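Local coordinates for type IV pilus biogenesis protein PilB (Streptococcus sanguinis, PDB 7B7P) that serves as a bimodular minor pilin of type IV pili with a direct role in adhesion, carrying a von Willebrand factor A-like module that binds magnesium, at residues Val200-Asp205 with Lys407-Ile412; Met192-Lys197 with Thr400-Leu405. All blocks are in the same frame, centred on the assembly; numbering follows the deposited sequence.

Contact 1. Residues Val200-Asp205 with Lys407-Ile412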
loop_
_atom_site.group_PDB
_atom_site.type_symbol
_atom_site.label_atom_id
_atom_site.label_comp_id
_atom_site.label_asym_id
_atom_site.label_seq_id
_atom_site.Cartn_x
_atom_site.Cartn_y
_atom_site.Cartn_z
ATOM N N VAL A 200 -12.364 -12.509 5.881
ATOM C CA VAL A 200 -12.078 -12.894 7.266
ATOM C C VAL A 200 -10.587 -13.188 7.435
ATOM O O VAL A 200 -9.936 -12.679 8.357
ATOM C CB VAL A 200 -12.945 -14.096 7.684
ATOM C CG1 VAL A 200 -12.530 -14.605 9.072
ATOM C CG2 VAL A 200 -14.414 -13.717 7.694
ATOM N N ILE A 201 -10.017 -13.988 6.524
ATOM C CA ILE A 201 -8.574 -14.248 6.535
ATOM C C ILE A 201 -7.789 -12.943 6.442
ATOM O O ILE A 201 -6.802 -12.737 7.163
ATOM C CB ILE A 201 -8.198 -15.217 5.398
ATOM C CG1 ILE A 201 -8.846 -16.588 5.619
ATOM C CG2 ILE A 201 -6.683 -15.351 5.259
ATOM C CD1 ILE A 201 -8.322 -17.657 4.693
ATOM N N MET A 202 -8.217 -12.038 5.552
ATOM C CA MET A 202 -7.476 -10.794 5.336
ATOM C C MET A 202 -7.468 -9.927 6.593
ATOM O O MET A 202 -6.474 -9.247 6.881
ATOM C CB MET A 202 -8.077 -10.037 4.138
ATOM C CG MET A 202 -7.733 -8.571 4.038
ATOM S SD MET A 202 -5.964 -8.262 3.855
ATOM C CE MET A 202 -5.960 -6.996 2.575
ATOM N N ILE A 203 -8.562 -9.959 7.363
ATOM C CA ILE A 203 -8.636 -9.194 8.608
ATOM C C ILE A 203 -7.624 -9.722 9.629
ATOM O O ILE A 203 -6.863 -8.954 10.233
ATOM C CB ILE A 203 -10.068 -9.230 9.173
ATOM C CG1 ILE A 203 -11.008 -8.337 8.358
ATOM C CG2 ILE A 203 -10.065 -8.826 10.652
ATOM C CD1 ILE A 203 -10.554 -6.904 8.227
ATOM N N LYS A 204 -7.612 -11.041 9.852
ATOM C CA LYS A 204 -6.644 -11.610 10.785
ATOM C C LYS A 204 -5.218 -11.307 10.345
ATOM O O LYS A 204 -4.344 -11.042 11.180
ATOM C CB LYS A 204 -6.861 -13.113 10.919
ATOM C CG LYS A 204 -8.213 -13.489 11.516
ATOM C CD LYS A 204 -8.645 -14.893 11.079
ATOM C CE LYS A 204 -9.423 -15.602 12.181
ATOM N NZ LYS A 204 -10.494 -16.478 11.628
ATOM N N ASP A 205 -4.971 -11.295 9.032
ATOM C CA ASP A 205 -3.645 -10.939 8.545
ATOM C C ASP A 205 -3.326 -9.466 8.803
ATOM O O ASP A 205 -2.200 -9.133 9.190
ATOM C CB ASP A 205 -3.526 -11.278 7.057
ATOM C CG ASP A 205 -2.089 -11.486 6.624
ATOM O OD1 ASP A 205 -1.238 -11.727 7.516
ATOM O OD2 ASP A 205 -1.804 -11.412 5.403
ATOM N N LYS A 407 -4.347 -14.637 -2.450
ATOM C CA LYS A 407 -3.031 -14.069 -2.714
ATOM C C LYS A 407 -3.090 -12.543 -2.831
ATOM O O LYS A 407 -2.227 -11.842 -2.283
ATOM C CB LYS A 407 -2.422 -14.688 -3.973
ATOM C CG LYS A 407 -1.004 -14.178 -4.250
ATOM C CD LYS A 407 -0.601 -14.354 -5.706
ATOM C CE LYS A 407 0.925 -14.316 -5.880
ATOM N NZ LYS A 407 1.395 -14.858 -7.205
ATOM N N THR A 408 -4.089 -12.011 -3.554
ATOM C CA THR A 408 -4.238 -10.559 -3.673
ATOM C C THR A 408 -4.427 -9.908 -2.307
ATOM O O THR A 408 -3.817 -8.869 -2.012
ATOM C CB THR A 408 -5.423 -10.214 -4.583
ATOM O OG1 THR A 408 -5.219 -10.781 -5.882
ATOM C CG2 THR A 408 -5.565 -8.700 -4.709
ATOM N N PHE A 409 -5.261 -10.507 -1.453
ATOM C CA PHE A 409 -5.417 -9.980 -0.101
ATOM C C PHE A 409 -4.083 -9.986 0.650
ATOM O O PHE A 409 -3.682 -8.970 1.234
ATOM C CB PHE A 409 -6.497 -10.769 0.638
ATOM C CG PHE A 409 -7.899 -10.271 0.368
ATOM C CD1 PHE A 409 -8.123 -8.929 0.046
ATOM C CD2 PHE A 409 -8.992 -11.123 0.449
ATOM C CE1 PHE A 409 -9.414 -8.458 -0.197
ATOM C CE2 PHE A 409 -10.269 -10.665 0.215
ATOM C CZ PHE A 409 -10.485 -9.322 -0.114
ATOM N N SER A 410 -3.348 -11.105 0.589
ATOM C CA SER A 410 -2.071 -11.195 1.300
ATOM C C SER A 410 -1.080 -10.159 0.784
ATOM O O SER A 410 -0.393 -9.487 1.561
ATOM C CB SER A 410 -1.491 -12.606 1.161
ATOM O OG SER A 410 -0.066 -12.575 1.128
ATOM N N ASP A 411 -0.995 -10.009 -0.535
ATOM C CA ASP A 411 -0.118 -9.000 -1.114
ATOM C C ASP A 411 -0.491 -7.596 -0.643
ATOM O O ASP A 411 0.392 -6.762 -0.411
ATOM C CB ASP A 411 -0.159 -9.088 -2.645
ATOM C CG ASP A 411 0.502 -10.368 -3.184
ATOM O OD1 ASP A 411 1.427 -10.899 -2.519
ATOM O OD2 ASP A 411 0.106 -10.845 -4.274
ATOM N N ILE A 412 -1.791 -7.313 -0.493
ATOM C CA ILE A 412 -2.194 -5.980 -0.052
ATOM C C ILE A 412 -1.759 -5.754 1.391
ATOM O O ILE A 412 -1.229 -4.687 1.731
ATOM C CB ILE A 412 -3.715 -5.776 -0.241
ATOM C CG1 ILE A 412 -4.062 -5.700 -1.728
ATOM C CG2 ILE A 412 -4.190 -4.508 0.458
ATOM C CD1 ILE A 412 -5.546 -5.784 -2.015
#
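A chi1 of 162° swings CG of Met202 opposite the backbone N and sends the side chain from helix 191-209 to Phe409 of helix 402-424, whose own CG lies beside the backbone N and anti to the carbonyl carbon (chi1 -85°). The thioether then bends at chi2 and chi3, crossing the aromatic side chain at about a right angle. Met202 CB lies over one face, 4.2 Å from the centroid of the Phe409 ring, a CH-pi arrangement, and CG and the methyl CE also touch the ring, at its CD1. Met202 SD follows obliquely, 5.2 Å from the centroid of the Phe409 ring, a Met-aromatic contact. The methyl also reaches the opposing backbone, with Met202 CE 3.3 Å from Phe409 O, and meets the next turn, CE lying 3.7 Å from Ile412 CG2. The two helices run nearly parallel, their segment axes 9.6 Å apart and crossing at -20°, with Met202 and Phe409 nearest in register. Phe409 and Ile412 also lie on Ile368 of strand 364-370, which places the pair against the central sheet of the von Willebrand factor A-like module. Toward the more open side, Asp205 OD2 comes within 4.1 Å of Ser410 CA. Cohesion between the segments therefore rests mainly on dispersion, with a polarisable sulfur and its methyl filling the space between ring, carbonyl and isoleucine.

Contact 2. Residues Met192-Lys197 with Thr400-Leu405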
loop_
_atom_site.group_PDB
_atom_site.type_symbol
_atom_site.label_atom_id
_atom_site.label_comp_id
_atom_site.label_asym_id
_atom_site.label_seq_id
_atom_site.Cartn_x
_atom_site.Cartn_y
_atom_site.Cartn_z
ATOM N N MET A 192 -19.936 -14.394 -3.280
ATOM C CA MET A 192 -20.058 -13.838 -1.936
ATOM C C MET A 192 -19.573 -14.819 -0.867
ATOM O O MET A 192 -18.892 -14.412 0.082
ATOM C CB MET A 192 -21.498 -13.411 -1.654
ATOM C CG MET A 192 -21.559 -12.500 -0.438
ATOM S SD MET A 192 -20.503 -11.022 -0.668
ATOM C CE MET A 192 -21.610 -10.105 -1.758
ATOM N N ASP A 193 -19.911 -16.112 -0.999
ATOM C CA ASP A 193 -19.402 -17.101 -0.045
ATOM C C ASP A 193 -17.886 -17.034 0.018
ATOM O O ASP A 193 -17.299 -16.940 1.100
ATOM C CB ASP A 193 -19.853 -18.520 -0.421
ATOM C CG ASP A 193 -21.350 -18.722 -0.262
ATOM O OD1 ASP A 193 -21.936 -18.088 0.642
ATOM O OD2 ASP A 193 -21.937 -19.519 -1.038
ATOM N N ILE A 194 -17.235 -17.022 -1.148
ATOM C CA ILE A 194 -15.778 -17.014 -1.151
ATOM C C ILE A 194 -15.251 -15.696 -0.592
ATOM O O ILE A 194 -14.263 -15.672 0.160
ATOM C CB ILE A 194 -15.254 -17.304 -2.571
ATOM C CG1 ILE A 194 -15.784 -18.651 -3.057
ATOM C CG2 ILE A 194 -13.731 -17.287 -2.604
ATOM C CD1 ILE A 194 -15.383 -18.991 -4.450
ATOM N N LEU A 195 -15.925 -14.584 -0.915
ATOM C CA LEU A 195 -15.484 -13.283 -0.432
ATOM C C LEU A 195 -15.573 -13.195 1.087
ATOM O O LEU A 195 -14.658 -12.681 1.742
ATOM C CB LEU A 195 -16.305 -12.170 -1.084
ATOM C CG LEU A 195 -15.891 -10.763 -0.633
ATOM C CD1 LEU A 195 -14.362 -10.545 -0.724
ATOM C CD2 LEU A 195 -16.656 -9.708 -1.444
ATOM N N ARG A 196 -16.676 -13.672 1.665
ATOM C CA ARG A 196 -16.782 -13.710 3.125
ATOM C C ARG A 196 -15.583 -14.420 3.754
ATOM O O ARG A 196 -14.883 -13.850 4.603
ATOM C CB ARG A 196 -18.070 -14.401 3.537
ATOM C CG ARG A 196 -19.311 -13.634 3.245
ATOM C CD ARG A 196 -20.431 -14.401 3.845
ATOM N NE ARG A 196 -21.721 -14.215 3.195
ATOM C CZ ARG A 196 -22.618 -13.324 3.600
ATOM N NH1 ARG A 196 -22.324 -12.528 4.618
ATOM N NH2 ARG A 196 -23.797 -13.227 2.989
ATOM N N LYS A 197 -15.318 -15.661 3.332
ATOM C CA LYS A 197 -14.214 -16.419 3.916
ATOM C C LYS A 197 -12.879 -15.703 3.716
ATOM O O LYS A 197 -12.101 -15.536 4.664
ATOM C CB LYS A 197 -14.158 -17.831 3.317
ATOM C CG LYS A 197 -15.429 -18.681 3.491
ATOM C CD LYS A 197 -15.228 -20.072 2.863
ATOM C CE LYS A 197 -16.364 -21.033 3.201
ATOM N NZ LYS A 197 -17.715 -20.531 2.756
ATOM N N THR A 400 -9.193 -14.320 -10.577
ATOM C CA THR A 400 -10.146 -15.146 -11.301
ATOM C C THR A 400 -10.479 -16.455 -10.591
ATOM O O THR A 400 -11.298 -17.224 -11.104
ATOM C CB THR A 400 -9.626 -15.448 -12.712
ATOM O OG1 THR A 400 -8.456 -16.268 -12.613
ATOM C CG2 THR A 400 -9.280 -14.144 -13.465
ATOM N N ASN A 401 -9.890 -16.735 -9.431
ATOM C CA ASN A 401 -10.281 -17.933 -8.697
ATOM C C ASN A 401 -10.072 -17.702 -7.206
ATOM O O ASN A 401 -9.605 -16.645 -6.779
ATOM C CB ASN A 401 -9.518 -19.179 -9.187
ATOM C CG ASN A 401 -8.028 -18.971 -9.223
ATOM O OD1 ASN A 401 -7.386 -18.888 -8.184
ATOM N ND2 ASN A 401 -7.469 -18.864 -10.425
ATOM N N GLU A 402 -10.395 -18.733 -6.421
ATOM C CA GLU A 402 -10.430 -18.602 -4.968
ATOM C C GLU A 402 -9.057 -18.281 -4.383
ATOM O O GLU A 402 -8.967 -17.565 -3.378
ATOM C CB GLU A 402 -10.995 -19.887 -4.342
ATOM C CG GLU A 402 -11.351 -19.730 -2.886
ATOM C CD GLU A 402 -11.281 -21.022 -2.077
ATOM O OE1 GLU A 402 -10.169 -21.380 -1.611
ATOM O OE2 GLU A 402 -12.346 -21.662 -1.879
ATOM N N GLU A 403 -7.979 -18.787 -4.987
ATOM C CA GLU A 403 -6.661 -18.577 -4.403
ATOM C C GLU A 403 -5.973 -17.336 -4.944
ATOM O O GLU A 403 -5.106 -16.765 -4.265
ATOM C CB GLU A 403 -5.777 -19.813 -4.620
ATOM C CG GLU A 403 -5.677 -20.655 -3.350
ATOM C CD GLU A 403 -6.983 -21.394 -3.024
ATOM O OE1 GLU A 403 -7.430 -21.314 -1.843
ATOM O OE2 GLU A 403 -7.540 -22.063 -3.940
ATOM N N ALA A 404 -6.344 -16.896 -6.143
ATOM C CA ALA A 404 -5.934 -15.569 -6.576
ATOM C C ALA A 404 -6.424 -14.513 -5.585
ATOM O O ALA A 404 -5.668 -13.623 -5.179
ATOM C CB ALA A 404 -6.461 -15.303 -7.985
ATOM N N LEU A 405 -7.673 -14.628 -5.144
ATOM C CA LEU A 405 -8.197 -13.649 -4.199
ATOM C C LEU A 405 -7.393 -13.654 -2.902
ATOM O O LEU A 405 -6.947 -12.597 -2.431
ATOM C CB LEU A 405 -9.678 -13.906 -3.936
ATOM C CG LEU A 405 -10.265 -12.830 -3.018
ATOM C CD1 LEU A 405 -10.025 -11.392 -3.564
ATOM C CD2 LEU A 405 -11.734 -13.095 -2.734
#
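This is a mainly apolar helix-helix contact, made where the early part of helix 191-209 passes the N-terminal turn of helix 402-424, just after strand 393-399. Ile194 and Glu402 meet through carbon: CG2 of Ile194 packs against CG of Glu402 at 3.4 Å, so the aliphatic part of the acid lies against the branched side chain. Glu402 reaches it with a chi1 of -167°, which turns CG opposite the backbone N, and the chain runs on extended; its carboxylate makes a long, weak ion pair with Lys198. Deeper in, Leu195 sets off away from the 400-405 segment, yet its end turns back to bring CD1 of Leu195 4.2 Å from CD2 of Leu405. Both leucines also rest on Leu282 of strand 276-283, and Leu405 touches Ile368 and Phe370 of strand 364-370. Here two helices cover the parallel strands of a von Willebrand factor A-like, Rossmann-type alpha/beta fold. The magnesium-binding residues of its MIDAS are near: the side chain of Leu195 is about 8 Å from that of Asp284 and about 10 Å from that of Ser173. At the start of helix 402-424, Asn401 is the N-cap; its OD1 accepts from Ala404 N at 3.0 Å, with the donor 37° out of the carbonyl plane, and more weakly from Glu403 N at 3.3 Å.

Overall arrangement
Contacts 1 and 2 join the same two helices, 191-209 and 402-424, at places whose centres lie 11 Å apart, and they meet directly where Phe409 CZ is 4.1 Å from Leu195 CD1. Both are largely buried, with a partly exposed acid in each: Asp205 in contact 1, Glu402 in contact 2. Contact 1 lies nearer the middle of the chain and relies on sulfur and aromatic groups in mid-helix. Contact 2, farther out, uses aliphatic branches beside a capped helix start and approaches the magnesium site. Strand 364-370 backs both, whereas strand 276-283 is touched by the leucines of contact 2.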